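Local coordinates for glycoside hydrolase family protein (PDB 6Q2F), which probably cleaves terminal alpha-L-rhamnose units from glycosides, as an alpha-L-rhamnosidase with a sodium ion bound in its structure, at residues 175-178 and 184-187; 244-249 and 277-282; 384-389 and 533-538; 446-451 and 508-513. One frame throughout, in Å; residues are numbered along the deposited sequence.

Overall arrangement
The four contacts lie on one side of the chain's centre. Contacts 1 and 4 (centres 10 Å apart) meet through Gly178 N and Leu447 O, 2.9 Å apart and probably hydrogen-bonded. Contacts 3 and 4, with centres 15 Å apart, join where Asn511 ND2 lies 2.9 Å from Ala386 O, again a probable hydrogen bond. Contact 2 stands off: its centre is 13 Å from that of contact 1, with nearest atoms about 4 Å apart, and 20 Å from that of contact 4. Segment 508-513 of contact 4 follows, a few residues on, Asp503 and Ser504, two residues of the sodium site.

Contact 1: 175-178 and 184-187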
ATOM      1  N   GLY A 175      26.275  18.768  11.448  1.00 40.18           N
ATOM      2  CA  GLY A 175      25.651  19.187  10.213  1.00 34.73           C
ATOM      3  C   GLY A 175      25.654  18.131   9.120  1.00 42.64           C
ATOM      4  O   GLY A 175      25.336  18.446   7.984  1.00 36.62           O
ATOM      5  N   THR A 176      26.022  16.886   9.455  1.00 39.49           N
ATOM      6  CA  THR A 176      26.141  15.820   8.468  1.00 40.52           C
ATOM      7  C   THR A 176      24.786  15.442   7.881  1.00 39.61           C
ATOM      8  O   THR A 176      23.816  15.219   8.609  1.00 39.39           O
ATOM      9  CB  THR A 176      26.748  14.574   9.110  1.00 43.51           C
ATOM     10  OG1 THR A 176      27.816  14.942   9.975  1.00 47.31           O
ATOM     11  CG2 THR A 176      27.252  13.622   8.035  1.00 40.17           C
ATOM     12  N   THR A 177      24.738  15.332   6.557  1.00 40.86           N
ATOM     13  CA  THR A 177      23.583  14.745   5.898  1.00 37.16           C
ATOM     14  C   THR A 177      23.549  13.238   6.164  1.00 38.81           C
ATOM     15  O   THR A 177      24.559  12.548   6.011  1.00 36.43           O
ATOM     16  CB  THR A 177      23.652  15.043   4.406  1.00 36.46           C
ATOM     17  OG1 THR A 177      23.485  16.451   4.209  1.00 39.00           O
ATOM     18  CG2 THR A 177      22.567  14.292   3.652  1.00 29.60           C
ATOM     19  N   GLY A 178      22.390  12.725   6.581  1.00 31.51           N
ATOM     20  CA  GLY A 178      22.304  11.352   7.016  1.00 32.98           C
ATOM     21  C   GLY A 178      21.151  11.160   7.980  1.00 35.11           C
ATOM     22  O   GLY A 178      20.346  12.068   8.185  1.00 30.07           O
ATOM     23  N   HIS A 184      26.455   9.053   8.268  1.00 39.19           N
ATOM     24  CA  HIS A 184      26.326   9.318   6.844  1.00 39.95           C
ATOM     25  C   HIS A 184      25.234   8.448   6.246  1.00 42.88           C
ATOM     26  O   HIS A 184      24.783   7.479   6.859  1.00 45.26           O
ATOM     27  CB  HIS A 184      27.669   9.066   6.154  1.00 43.98           C
ATOM     28  CG  HIS A 184      28.747   9.999   6.600  1.00 53.90           C
ATOM     29  ND1 HIS A 184      28.912  11.255   6.057  1.00 52.63           N
ATOM     30  CD2 HIS A 184      29.688   9.878   7.565  1.00 58.33           C
ATOM     31  CE1 HIS A 184      29.917  11.862   6.664  1.00 52.14           C
ATOM     32  NE2 HIS A 184      30.404  11.047   7.583  1.00 59.59           N
ATOM     33  N   PRO A 185      24.775   8.766   5.035  1.00 45.05           N
ATOM     34  CA  PRO A 185      23.910   7.831   4.308  1.00 51.60           C
ATOM     35  C   PRO A 185      24.705   6.608   3.886  1.00 62.45           C
ATOM     36  O   PRO A 185      25.939   6.668   3.804  1.00 62.84           O
ATOM     37  CB  PRO A 185      23.430   8.646   3.089  1.00 43.98           C
ATOM     38  CG  PRO A 185      23.821  10.096   3.404  1.00 39.19           C
ATOM     39  CD  PRO A 185      25.023   9.992   4.260  1.00 37.75           C
ATOM     40  N   PRO A 186      24.053   5.479   3.620  1.00 81.83           N
ATOM     41  CA  PRO A 186      24.788   4.223   3.423  1.00 89.51           C
ATOM     42  C   PRO A 186      25.504   4.145   2.077  1.00 97.72           C
ATOM     43  O   PRO A 186      25.285   4.948   1.167  1.00 93.62           O
ATOM     44  CB  PRO A 186      23.692   3.156   3.513  1.00 83.70           C
ATOM     45  CG  PRO A 186      22.457   3.863   3.066  1.00 78.26           C
ATOM     46  CD  PRO A 186      22.591   5.277   3.564  1.00 76.84           C
ATOM     47  N   VAL A 187      26.386   3.145   1.998  1.00105.99           N
ATOM     48  CA  VAL A 187      27.055   2.665   0.783  1.00110.46           C
ATOM     49  C   VAL A 187      26.350   3.043  -0.526  1.00108.01           C
ATOM     50  O   VAL A 187      26.698   4.038  -1.167  1.00106.62           O
ATOM     51  CB  VAL A 187      27.213   1.126   0.861  1.00113.49           C
ATOM     52  CG1 VAL A 187      27.792   0.560  -0.434  1.00114.19           C
ATOM     53  CG2 VAL A 187      28.066   0.742   2.077  1.00114.42           C
TER
HETATM   54  O   HOH W   1      26.829  12.936   4.583  1.00 49.17           O
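Thr176 and Thr177 meet His184 and Pro185 within the long irregular connection between strands 164-165 and 206-217, where the chain closes a short loop, bringing His184 back beside Gly178, with no helix or strand. The close packing is at two points. CG2 of Thr176 sits over one face of the His184 imidazole, 3.5 Å from both ND1 and CE1 of that ring and therefore shifted toward one side of it, with the two side chains crossing at about a right angle. The methyl gets there because CG2 lies anti to the backbone N of Thr176 while OG1 stands beside that N (chi1 -42°). At the second point the carbonyl of Thr177 presses on the proline ring, its O reaching CD of Pro185. Gly178 completes this side: its CA lies 4.1 Å from Pro185 N, and a side chain at its backbone angles would run into the preceding carbonyl and crowd His184 CA.

The 175-178 side is tied into the fold by Lys152, whose NZ is hydrogen-bonded to the carbonyls of Thr176 and Gly178, and by Val203 O, which holds Thr177 OG1. The other side is loose. Pro186 and Val187 are exposed and touch nothing of 175-178; Val187 is poorly ordered, and the chain then disappears from the model until beyond residue 201. No direct hydrogen bond crosses the contact; beside the packed atoms a water donates to Thr177 O at 2.7 Å and bonds to His184 ND1 at 3.1 Å.

Contact 2: 244-249 and 277-282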
ATOM      1  N   ASP A 244      32.795   9.439  17.120  1.00 63.15           N
ATOM      2  CA  ASP A 244      32.345   8.738  15.920  1.00 65.31           C
ATOM      3  C   ASP A 244      31.610   7.464  16.330  1.00 61.91           C
ATOM      4  O   ASP A 244      32.232   6.425  16.571  1.00 63.35           O
ATOM      5  CB  ASP A 244      33.531   8.421  15.014  1.00 67.75           C
ATOM      6  CG  ASP A 244      33.118   7.704  13.742  1.00 68.06           C
ATOM      7  OD1 ASP A 244      31.902   7.666  13.449  1.00 66.91           O
ATOM      8  OD2 ASP A 244      34.007   7.181  13.030  1.00 76.80           O
ATOM      9  N   ILE A 245      30.276   7.542  16.376  1.00 58.93           N
ATOM     10  CA  ILE A 245      29.458   6.373  16.683  1.00 54.56           C
ATOM     11  C   ILE A 245      29.483   5.324  15.579  1.00 56.13           C
ATOM     12  O   ILE A 245      29.056   4.188  15.811  1.00 59.64           O
ATOM     13  CB  ILE A 245      28.000   6.792  16.967  1.00 52.93           C
ATOM     14  CG1 ILE A 245      27.420   7.560  15.778  1.00 49.01           C
ATOM     15  CG2 ILE A 245      27.920   7.628  18.238  1.00 53.15           C
ATOM     16  CD1 ILE A 245      26.092   8.213  16.069  1.00 53.19           C
ATOM     17  N   ALA A 246      29.958   5.672  14.385  1.00 46.67           N
ATOM     18  CA  ALA A 246      30.148   4.693  13.320  1.00 53.26           C
ATOM     19  C   ALA A 246      31.525   4.038  13.346  1.00 53.59           C
ATOM     20  O   ALA A 246      31.745   3.070  12.616  1.00 55.39           O
ATOM     21  CB  ALA A 246      29.932   5.343  11.950  1.00 50.18           C
ATOM     22  N   GLY A 247      32.454   4.542  14.153  1.00 56.97           N
ATOM     23  CA  GLY A 247      33.793   3.991  14.187  1.00 49.56           C
ATOM     24  C   GLY A 247      34.195   3.488  15.554  1.00 59.50           C
ATOM     25  O   GLY A 247      34.419   4.280  16.475  1.00 64.14           O
ATOM     26  N   GLY A 248      34.297   2.171  15.698  1.00 61.31           N
ATOM     27  CA  GLY A 248      34.642   1.589  16.975  1.00 66.94           C
ATOM     28  C   GLY A 248      35.661   0.479  16.860  1.00 68.13           C
ATOM     29  O   GLY A 248      36.829   0.731  16.552  1.00 70.98           O
ATOM     30  N   VAL A 249      35.233  -0.753  17.106  1.00 61.72           N
ATOM     31  CA  VAL A 249      36.118  -1.906  17.091  1.00 60.95           C
ATOM     32  C   VAL A 249      35.543  -2.952  16.150  1.00 66.05           C
ATOM     33  O   VAL A 249      34.325  -3.079  16.003  1.00 60.38           O
ATOM     34  CB  VAL A 249      36.309  -2.499  18.499  1.00 61.13           C
ATOM     35  CG1 VAL A 249      36.898  -1.462  19.422  1.00 60.01           C
ATOM     36  CG2 VAL A 249      34.975  -2.994  19.054  1.00 60.90           C
ATOM     37  N   PHE A 277      25.541   0.877  18.447  1.00 47.06           N
ATOM     38  CA  PHE A 277      25.363   1.027  17.008  1.00 47.22           C
ATOM     39  C   PHE A 277      26.341   0.134  16.262  1.00 51.28           C
ATOM     40  O   PHE A 277      27.549   0.154  16.524  1.00 51.54           O
ATOM     41  CB  PHE A 277      25.530   2.475  16.543  1.00 36.12           C
ATOM     42  CG  PHE A 277      25.285   2.653  15.071  1.00 46.12           C
ATOM     43  CD1 PHE A 277      24.037   2.383  14.525  1.00 38.81           C
ATOM     44  CD2 PHE A 277      26.301   3.074  14.230  1.00 49.06           C
ATOM     45  CE1 PHE A 277      23.807   2.539  13.162  1.00 39.74           C
ATOM     46  CE2 PHE A 277      26.083   3.230  12.869  1.00 44.67           C
ATOM     47  CZ  PHE A 277      24.834   2.966  12.333  1.00 40.94           C
ATOM     48  N   VAL A 278      25.799  -0.647  15.335  1.00 45.11           N
ATOM     49  CA  VAL A 278      26.540  -1.485  14.405  1.00 47.88           C
ATOM     50  C   VAL A 278      26.331  -0.900  13.011  1.00 53.36           C
ATOM     51  O   VAL A 278      25.210  -0.959  12.483  1.00 57.26           O
ATOM     52  CB  VAL A 278      26.072  -2.944  14.472  1.00 51.05           C
ATOM     53  CG1 VAL A 278      26.818  -3.798  13.438  1.00 45.52           C
ATOM     54  CG2 VAL A 278      26.247  -3.488  15.878  1.00 48.78           C
ATOM     55  N   PRO A 279      27.352  -0.308  12.394  1.00 56.99           N
ATOM     56  CA  PRO A 279      27.175   0.256  11.050  1.00 53.00           C
ATOM     57  C   PRO A 279      26.697  -0.801  10.070  1.00 57.12           C
ATOM     58  O   PRO A 279      26.914  -1.998  10.263  1.00 60.19           O
ATOM     59  CB  PRO A 279      28.576   0.759  10.692  1.00 49.89           C
ATOM     60  CG  PRO A 279      29.217   1.025  12.010  1.00 58.95           C
ATOM     61  CD  PRO A 279      28.678  -0.009  12.957  1.00 56.46           C
ATOM     62  N   ASN A 280      26.014  -0.337   9.022  1.00 60.64           N
ATOM     63  CA  ASN A 280      25.542  -1.177   7.922  1.00 62.74           C
ATOM     64  C   ASN A 280      24.947  -2.508   8.379  1.00 64.52           C
ATOM     65  O   ASN A 280      25.529  -3.565   8.124  1.00 73.65           O
ATOM     66  CB  ASN A 280      26.687  -1.447   6.941  1.00 62.55           C
ATOM     67  CG  ASN A 280      27.557  -0.223   6.706  1.00 65.99           C
ATOM     68  OD1 ASN A 280      28.769  -0.270   6.899  1.00 74.86           O
ATOM     69  ND2 ASN A 280      26.942   0.880   6.284  1.00 63.13           N
ATOM     70  N   VAL A 281      23.808  -2.479   9.079  1.00 66.76           N
ATOM     71  CA  VAL A 281      23.087  -3.713   9.373  1.00 74.49           C
ATOM     72  C   VAL A 281      22.105  -4.079   8.272  1.00 89.38           C
ATOM     73  O   VAL A 281      21.353  -5.047   8.432  1.00 95.62           O
ATOM     74  CB  VAL A 281      22.310  -3.646  10.706  1.00 67.35           C
ATOM     75  CG1 VAL A 281      23.231  -3.308  11.866  1.00 62.86           C
ATOM     76  CG2 VAL A 281      21.184  -2.640  10.606  1.00 65.59           C
ATOM     77  N   ARG A 282      22.081  -3.330   7.169  1.00 93.20           N
ATOM     78  CA  ARG A 282      21.162  -3.562   6.049  1.00 95.73           C
ATOM     79  C   ARG A 282      21.025  -5.036   5.641  1.00101.15           C
ATOM     80  O   ARG A 282      20.654  -5.356   4.511  1.00 99.64           O
ATOM     81  CB  ARG A 282      21.617  -2.751   4.836  1.00 93.63           C
TER
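A type I beta turn, with Ile245 and Ala246 at its corners, packs against Phe277 and Pro279 at the end of strand 268-277 in an antiparallel beta sandwich. The strand order of its two sheets repeats that of the galactose-binding-like region near the end of the chain, which is consistent with a sandwich of the same kind. The turn closes through Gly247 N, which donates to Asp244 O at 3.1 Å. An Asx turn is laid over it: Asp244 OD1 accepts from Ala246 N at 2.9 Å, with the N-H coming from above the carboxylate plane and a bent angle of 135° at the hydrogen.

Both corner carbonyls face carbon atoms of the other segment. Ile245 O lies in the plane of the Phe277 ring, at its edge, 3.4 Å from CD2. Ala246 O reaches CG of Pro279 at 3.3 Å, and the methyl of Ala246 lies 4.4 Å from that same CG. Phe277 has CG anti to its backbone N (chi1 -177°), which brings the ring edge to the turn, while Pro279 N lies 3.8 Å above one ring face, toward the rim. Leu183 touches Ile245, Ala246 and Phe277 from outside. Strand 366-374 runs between the two partner strands and bonds to Val249 through Val368 and to Phe277 through Gln370.

With no hydrogen bond across it, the contact rests on van der Waals packing and on carbonyl oxygens set against C-H groups that are likely to be slightly positive, the aromatic edge probably more so than the proline CG, so any electrostatic gain is probably small.

Contact 3: 384-389 and 533-538; sequences TKAGFV and PALTGT
Leu535 and Ala386 meet through methyl groups, CD2 of the leucine lying 3.7 Å from CB of the alanine. The CB of Leu535 does not aim at the other segment. Its chi1 of -64° places CG anti to the carbonyl carbon, and from there the CD2 branch swings in to reach Ala386. The carbonyl oxygen of Leu535 lies equally near the same methyl, so Ala386 CB rests against both the end and the backbone of one residue.

Phe388 comes to this oxygen from another direction. Chi1 (-71°) puts the ring on this side, and chi2 (-72°) turns its edge to Leu535, with CE2 4.0 Å from Leu535 O, near the ring plane. Phe180 meets this ring edge-to-face, Leu153, Leu550 and Tyr553 surround Leu535, and all three touching residues are buried.

Threonine hydroxyls brace each segment internally. Thr384 OG1 donates to Val389 O at 2.7 Å, from a position tilted well out of the carbonyl plane, and also bonds to Ser391. Thr536 OG1 donates to Pro533 O at 2.8 Å; that oxygen accepts from Thr536 N and Thr538 N as well, so three donors converge on it.

Gly387, at a phi of 87° and a psi that together a side chain would not tolerate, ends helix 382-385 in a Schellman motif, with Gly387 N bonded to Thr384 O. The contact thus sets a Schellman-terminated helix end against the compact turn that leads to helix 543-575 of the eight-stranded (beta/alpha) barrel.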
ATOM      1  N   THR A 384      13.757   5.206  18.353  1.00 35.16           N
ATOM      2  CA  THR A 384      12.550   4.884  17.596  1.00 30.43           C
ATOM      3  C   THR A 384      11.368   5.730  18.061  1.00 31.53           C
ATOM      4  O   THR A 384      10.571   6.186  17.236  1.00 35.28           O
ATOM      5  CB  THR A 384      12.229   3.380  17.655  1.00 28.02           C
ATOM      6  OG1 THR A 384      11.020   3.114  16.922  1.00 29.53           O
ATOM      7  CG2 THR A 384      12.071   2.876  19.060  1.00 27.74           C
ATOM      8  N   LYS A 385      11.263   5.993  19.369  1.00 38.23           N
ATOM      9  CA  LYS A 385      10.143   6.796  19.864  1.00 38.50           C
ATOM     10  C   LYS A 385      10.209   8.228  19.354  1.00 32.33           C
ATOM     11  O   LYS A 385       9.170   8.874  19.201  1.00 29.88           O
ATOM     12  CB  LYS A 385      10.099   6.792  21.396  1.00 34.51           C
ATOM     13  CG  LYS A 385       9.684   5.457  22.010  1.00 33.03           C
ATOM     14  CD  LYS A 385       9.975   5.441  23.518  1.00 31.82           C
ATOM     15  CE  LYS A 385       9.569   4.099  24.151  1.00 35.20           C
ATOM     16  NZ  LYS A 385       9.982   3.996  25.580  1.00 34.49           N
ATOM     17  N   ALA A 386      11.410   8.728  19.076  1.00 30.06           N
ATOM     18  CA  ALA A 386      11.585  10.067  18.529  1.00 28.97           C
ATOM     19  C   ALA A 386      11.447  10.096  17.019  1.00 30.02           C
ATOM     20  O   ALA A 386      11.596  11.167  16.422  1.00 27.50           O
ATOM     21  CB  ALA A 386      12.955  10.634  18.927  1.00 26.15           C
ATOM     22  N   GLY A 387      11.187   8.959  16.385  1.00 30.17           N
ATOM     23  CA  GLY A 387      10.950   8.948  14.958  1.00 27.27           C
ATOM     24  C   GLY A 387      12.177   8.820  14.083  1.00 29.66           C
ATOM     25  O   GLY A 387      12.072   9.021  12.868  1.00 28.84           O
ATOM     26  N   PHE A 388      13.339   8.506  14.650  1.00 27.21           N
ATOM     27  CA  PHE A 388      14.501   8.268  13.809  1.00 35.29           C
ATOM     28  C   PHE A 388      14.429   6.918  13.107  1.00 41.97           C
ATOM     29  O   PHE A 388      15.104   6.731  12.094  1.00 38.53           O
ATOM     30  CB  PHE A 388      15.785   8.342  14.631  1.00 26.25           C
ATOM     31  CG  PHE A 388      16.140   9.732  15.079  1.00 33.88           C
ATOM     32  CD1 PHE A 388      16.610  10.665  14.169  1.00 29.96           C
ATOM     33  CD2 PHE A 388      16.012  10.100  16.405  1.00 32.62           C
ATOM     34  CE1 PHE A 388      16.932  11.940  14.572  1.00 29.06           C
ATOM     35  CE2 PHE A 388      16.336  11.377  16.818  1.00 34.09           C
ATOM     36  CZ  PHE A 388      16.802  12.298  15.898  1.00 34.89           C
ATOM     37  N   VAL A 389      13.632   5.985  13.628  1.00 41.35           N
ATOM     38  CA  VAL A 389      13.450   4.668  13.022  1.00 34.60           C
ATOM     39  C   VAL A 389      12.109   4.136  13.497  1.00 35.70           C
ATOM     40  O   VAL A 389      11.696   4.391  14.631  1.00 33.57           O
ATOM     41  CB  VAL A 389      14.605   3.705  13.394  1.00 34.52           C
ATOM     42  CG1 VAL A 389      14.731   3.583  14.917  1.00 28.83           C
ATOM     43  CG2 VAL A 389      14.372   2.334  12.755  1.00 31.71           C
ATOM     44  N   PRO A 533      14.105  17.354  25.502  1.00 33.12           N
ATOM     45  CA  PRO A 533      15.254  16.497  25.845  1.00 30.65           C
ATOM     46  C   PRO A 533      14.967  15.016  25.715  1.00 36.32           C
ATOM     47  O   PRO A 533      15.900  14.237  25.488  1.00 41.58           O
ATOM     48  CB  PRO A 533      15.560  16.894  27.295  1.00 31.73           C
ATOM     49  CG  PRO A 533      15.099  18.296  27.391  1.00 33.82           C
ATOM     50  CD  PRO A 533      13.841  18.332  26.576  1.00 31.89           C
ATOM     51  N   ALA A 534      13.701  14.606  25.835  1.00 31.53           N
ATOM     52  CA  ALA A 534      13.342  13.208  25.617  1.00 31.78           C
ATOM     53  C   ALA A 534      13.671  12.752  24.206  1.00 34.80           C
ATOM     54  O   ALA A 534      13.986  11.576  23.989  1.00 36.72           O
ATOM     55  CB  ALA A 534      11.852  13.001  25.901  1.00 36.60           C
ATOM     56  N   LEU A 535      13.569  13.652  23.228  1.00 37.03           N
ATOM     57  CA  LEU A 535      13.911  13.308  21.850  1.00 35.45           C
ATOM     58  C   LEU A 535      15.382  12.957  21.697  1.00 39.51           C
ATOM     59  O   LEU A 535      15.763  12.350  20.686  1.00 34.80           O
ATOM     60  CB  LEU A 535      13.583  14.473  20.917  1.00 34.16           C
ATOM     61  CG  LEU A 535      12.120  14.858  20.786  1.00 31.91           C
ATOM     62  CD1 LEU A 535      12.000  16.254  20.222  1.00 30.73           C
ATOM     63  CD2 LEU A 535      11.425  13.845  19.875  1.00 30.56           C
ATOM     64  N   THR A 536      16.219  13.334  22.667  1.00 35.63           N
ATOM     65  CA  THR A 536      17.644  13.042  22.630  1.00 40.19           C
ATOM     66  C   THR A 536      18.057  11.977  23.635  1.00 43.88           C
ATOM     67  O   THR A 536      19.255  11.730  23.790  1.00 39.80           O
ATOM     68  CB  THR A 536      18.456  14.313  22.887  1.00 32.86           C
ATOM     69  OG1 THR A 536      18.375  14.644  24.277  1.00 36.14           O
ATOM     70  CG2 THR A 536      17.911  15.468  22.073  1.00 31.66           C
ATOM     71  N   GLY A 537      17.107  11.345  24.331  1.00 38.03           N
ATOM     72  CA  GLY A 537      17.410  10.300  25.280  1.00 34.98           C
ATOM     73  C   GLY A 537      17.255  10.695  26.733  1.00 37.50           C
ATOM     74  O   GLY A 537      17.225   9.807  27.594  1.00 37.02           O
ATOM     75  N   THR A 538      17.161  11.987  27.043  1.00 41.00           N
ATOM     76  CA  THR A 538      17.108  12.426  28.436  1.00 41.67           C
ATOM     77  C   THR A 538      15.693  12.253  28.970  1.00 35.01           C
ATOM     78  O   THR A 538      14.758  12.905  28.498  1.00 38.77           O
ATOM     79  CB  THR A 538      17.556  13.876  28.576  1.00 37.49           C
ATOM     80  OG1 THR A 538      18.950  13.972  28.282  1.00 38.18           O
ATOM     81  CG2 THR A 538      17.309  14.363  30.012  1.00 42.62           C
TER

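Contact 4: 446-451 and 508-513; sequences SLLGTT and GEANWT
Leu448 lies across the backbone of Gly508, Glu509 and Ala510 and makes all the close approaches from its segment. Its CB points toward the opposing segment, but the first approach comes one atom further out, where CG stands 4.0 Å from Glu509 O. The side chain then forks. CD1 continues to Glu509 O, at 3.5 Å, and toward CA of Ala510. CD2 settles on the preceding peptide, 3.5 Å from Glu509 N and 3.7 Å from Gly508 C, and also reaches the methyl of Ala510 at 4.1 Å. The modelled chi1 of -108° is off a staggered position, which may reflect the fit of both methyls along the chain.

Gly508 suits this packing: a CB there would come 3.0 Å from Leu448 CD2 and would also crowd Thr450 CG2, and at its phi and psi together it would be jammed against the preceding carbonyl O. With an alanine in place of Leu448 both branches would be gone, which is likely to open a gap over the Glu509 peptide and cost Ala510 CB one apolar neighbour.

No hydrogen bond links the two segments directly. Close by, however, Thr450 OG1 bonds to Val507 O, while Leu150 pairs by backbone with Leu448 and touches the side chain of Ala510. Further along, Trp512 meets the ring of Tyr445.

The contact packs the end of strand 436-447, from a four-stranded antiparallel sheet, onto the loop after strand 497-502 of a parallel eight-stranded (beta/alpha) barrel, the same loop that carries the sodium-site residues Asp503 and Ser504.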
ATOM      1  N   SER A 446      19.499  18.931  10.669  1.00 30.16           N
ATOM      2  CA  SER A 446      20.310  18.729   9.484  1.00 35.22           C
ATOM      3  C   SER A 446      19.515  17.835   8.538  1.00 35.68           C
ATOM      4  O   SER A 446      18.418  17.377   8.863  1.00 32.27           O
ATOM      5  CB  SER A 446      21.672  18.149   9.851  1.00 33.17           C
ATOM      6  OG  SER A 446      21.534  16.835  10.350  1.00 37.44           O
ATOM      7  N   LEU A 447      20.067  17.600   7.354  1.00 32.75           N
ATOM      8  CA  LEU A 447      19.338  16.944   6.276  1.00 30.87           C
ATOM      9  C   LEU A 447      19.415  15.422   6.353  1.00 33.61           C
ATOM     10  O   LEU A 447      20.427  14.845   6.762  1.00 38.26           O
ATOM     11  CB  LEU A 447      19.875  17.414   4.926  1.00 30.08           C
ATOM     12  CG  LEU A 447      19.728  18.919   4.694  1.00 31.84           C
ATOM     13  CD1 LEU A 447      20.065  19.245   3.260  1.00 28.50           C
ATOM     14  CD2 LEU A 447      18.293  19.381   5.058  1.00 27.23           C
ATOM     15  N   LEU A 448      18.314  14.776   5.949  1.00 32.31           N
ATOM     16  CA  LEU A 448      18.341  13.346   5.646  1.00 34.85           C
ATOM     17  C   LEU A 448      19.109  13.065   4.359  1.00 34.95           C
ATOM     18  O   LEU A 448      19.788  12.039   4.245  1.00 33.63           O
ATOM     19  CB  LEU A 448      16.920  12.812   5.494  1.00 37.90           C
ATOM     20  CG  LEU A 448      16.338  11.921   6.575  1.00 43.22           C
ATOM     21  CD1 LEU A 448      16.276  12.699   7.870  1.00 40.23           C
ATOM     22  CD2 LEU A 448      14.934  11.460   6.136  1.00 34.27           C
ATOM     23  N   GLY A 449      18.968  13.944   3.366  1.00 30.21           N
ATOM     24  CA  GLY A 449      19.567  13.771   2.066  1.00 31.42           C
ATOM     25  C   GLY A 449      18.787  12.934   1.080  1.00 33.91           C
ATOM     26  O   GLY A 449      19.256  12.755  -0.050  1.00 29.49           O
ATOM     27  N   THR A 450      17.619  12.417   1.454  1.00 31.58           N
ATOM     28  CA  THR A 450      16.924  11.544   0.521  1.00 31.80           C
ATOM     29  C   THR A 450      16.376  12.339  -0.661  1.00 30.12           C
ATOM     30  O   THR A 450      16.097  13.536  -0.583  1.00 31.20           O
ATOM     31  CB  THR A 450      15.791  10.772   1.203  1.00 30.79           C
ATOM     32  OG1 THR A 450      14.951  11.681   1.910  1.00 32.75           O
ATOM     33  CG2 THR A 450      16.386   9.755   2.182  1.00 37.70           C
ATOM     34  N   THR A 451      16.138  11.604  -1.737  1.00 24.54           N
ATOM     35  CA  THR A 451      16.086  12.109  -3.091  1.00 29.24           C
ATOM     36  C   THR A 451      14.886  11.457  -3.791  1.00 25.78           C
ATOM     37  O   THR A 451      14.420  10.394  -3.381  1.00 25.22           O
ATOM     38  CB  THR A 451      17.447  11.765  -3.722  1.00 41.60           C
ATOM     39  OG1 THR A 451      17.711  10.345  -3.715  1.00 54.39           O
ATOM     40  CG2 THR A 451      18.525  12.558  -3.145  1.00 31.03           C
ATOM     41  N   GLY A 508      12.619   7.922   3.945  1.00 30.10           N
ATOM     42  CA  GLY A 508      13.422   7.912   5.159  1.00 26.83           C
ATOM     43  C   GLY A 508      12.667   8.483   6.345  1.00 34.16           C
ATOM     44  O   GLY A 508      11.470   8.773   6.273  1.00 30.31           O
ATOM     45  N   GLU A 509      13.386   8.664   7.456  1.00 29.21           N
ATOM     46  CA  GLU A 509      12.753   8.969   8.742  1.00 29.14           C
ATOM     47  C   GLU A 509      13.117  10.389   9.152  1.00 33.68           C
ATOM     48  O   GLU A 509      14.178  10.617   9.735  1.00 32.72           O
ATOM     49  CB  GLU A 509      13.179   7.963   9.810  1.00 24.40           C
ATOM     50  CG  GLU A 509      12.982   6.482   9.416  1.00 28.41           C
ATOM     51  CD  GLU A 509      11.605   6.223   8.807  1.00 37.72           C
ATOM     52  OE1 GLU A 509      10.624   6.820   9.284  1.00 37.27           O
ATOM     53  OE2 GLU A 509      11.527   5.437   7.835  1.00 34.98           O
ATOM     54  N   ALA A 510      12.226  11.333   8.856  1.00 29.55           N
ATOM     55  CA  ALA A 510      12.413  12.730   9.222  1.00 29.46           C
ATOM     56  C   ALA A 510      11.575  13.059  10.456  1.00 27.43           C
ATOM     57  O   ALA A 510      10.459  12.554  10.622  1.00 30.87           O
ATOM     58  CB  ALA A 510      12.024  13.639   8.060  1.00 25.05           C
ATOM     59  N   ASN A 511      12.120  13.903  11.337  1.00 24.44           N
ATOM     60  CA  ASN A 511      11.393  14.177  12.573  1.00 29.87           C
ATOM     61  C   ASN A 511      11.568  15.614  13.037  1.00 31.27           C
ATOM     62  O   ASN A 511      11.454  15.886  14.245  1.00 32.92           O
ATOM     63  CB  ASN A 511      11.826  13.221  13.694  1.00 25.29           C
ATOM     64  CG  ASN A 511      13.253  13.483  14.185  1.00 30.49           C
ATOM     65  OD1 ASN A 511      13.987  14.305  13.642  1.00 34.13           O
ATOM     66  ND2 ASN A 511      13.645  12.759  15.231  1.00 24.55           N
ATOM     67  N   TRP A 512      11.887  16.539  12.133  1.00 28.99           N
ATOM     68  CA  TRP A 512      11.897  17.952  12.483  1.00 31.70           C
ATOM     69  C   TRP A 512      11.387  18.767  11.304  1.00 31.74           C
ATOM     70  O   TRP A 512      11.572  18.410  10.136  1.00 30.50           O
ATOM     71  CB  TRP A 512      13.293  18.469  12.894  1.00 30.06           C
ATOM     72  CG  TRP A 512      13.241  19.936  13.207  1.00 30.86           C
ATOM     73  CD1 TRP A 512      13.646  20.953  12.411  1.00 30.03           C
ATOM     74  CD2 TRP A 512      12.668  20.543  14.375  1.00 28.27           C
ATOM     75  NE1 TRP A 512      13.400  22.163  13.015  1.00 30.21           N
ATOM     76  CE2 TRP A 512      12.785  21.935  14.219  1.00 30.24           C
ATOM     77  CE3 TRP A 512      12.081  20.039  15.544  1.00 29.11           C
ATOM     78  CZ2 TRP A 512      12.352  22.836  15.192  1.00 30.88           C
ATOM     79  CZ3 TRP A 512      11.633  20.932  16.499  1.00 29.83           C
ATOM     80  CH2 TRP A 512      11.777  22.313  16.320  1.00 33.13           C
ATOM     81  N   THR A 513      10.737  19.874  11.628  1.00 28.07           N
ATOM     82  CA  THR A 513      10.353  20.847  10.622  1.00 27.20           C
ATOM     83  C   THR A 513      10.306  22.186  11.342  1.00 28.32           C
ATOM     84  O   THR A 513      10.017  22.221  12.545  1.00 38.00           O
ATOM     85  CB  THR A 513       9.007  20.473   9.958  1.00 32.01           C
ATOM     86  OG1 THR A 513       8.814  21.220   8.749  1.00 31.96           O
ATOM     87  CG2 THR A 513       7.824  20.699  10.904  1.00 28.75           C
TER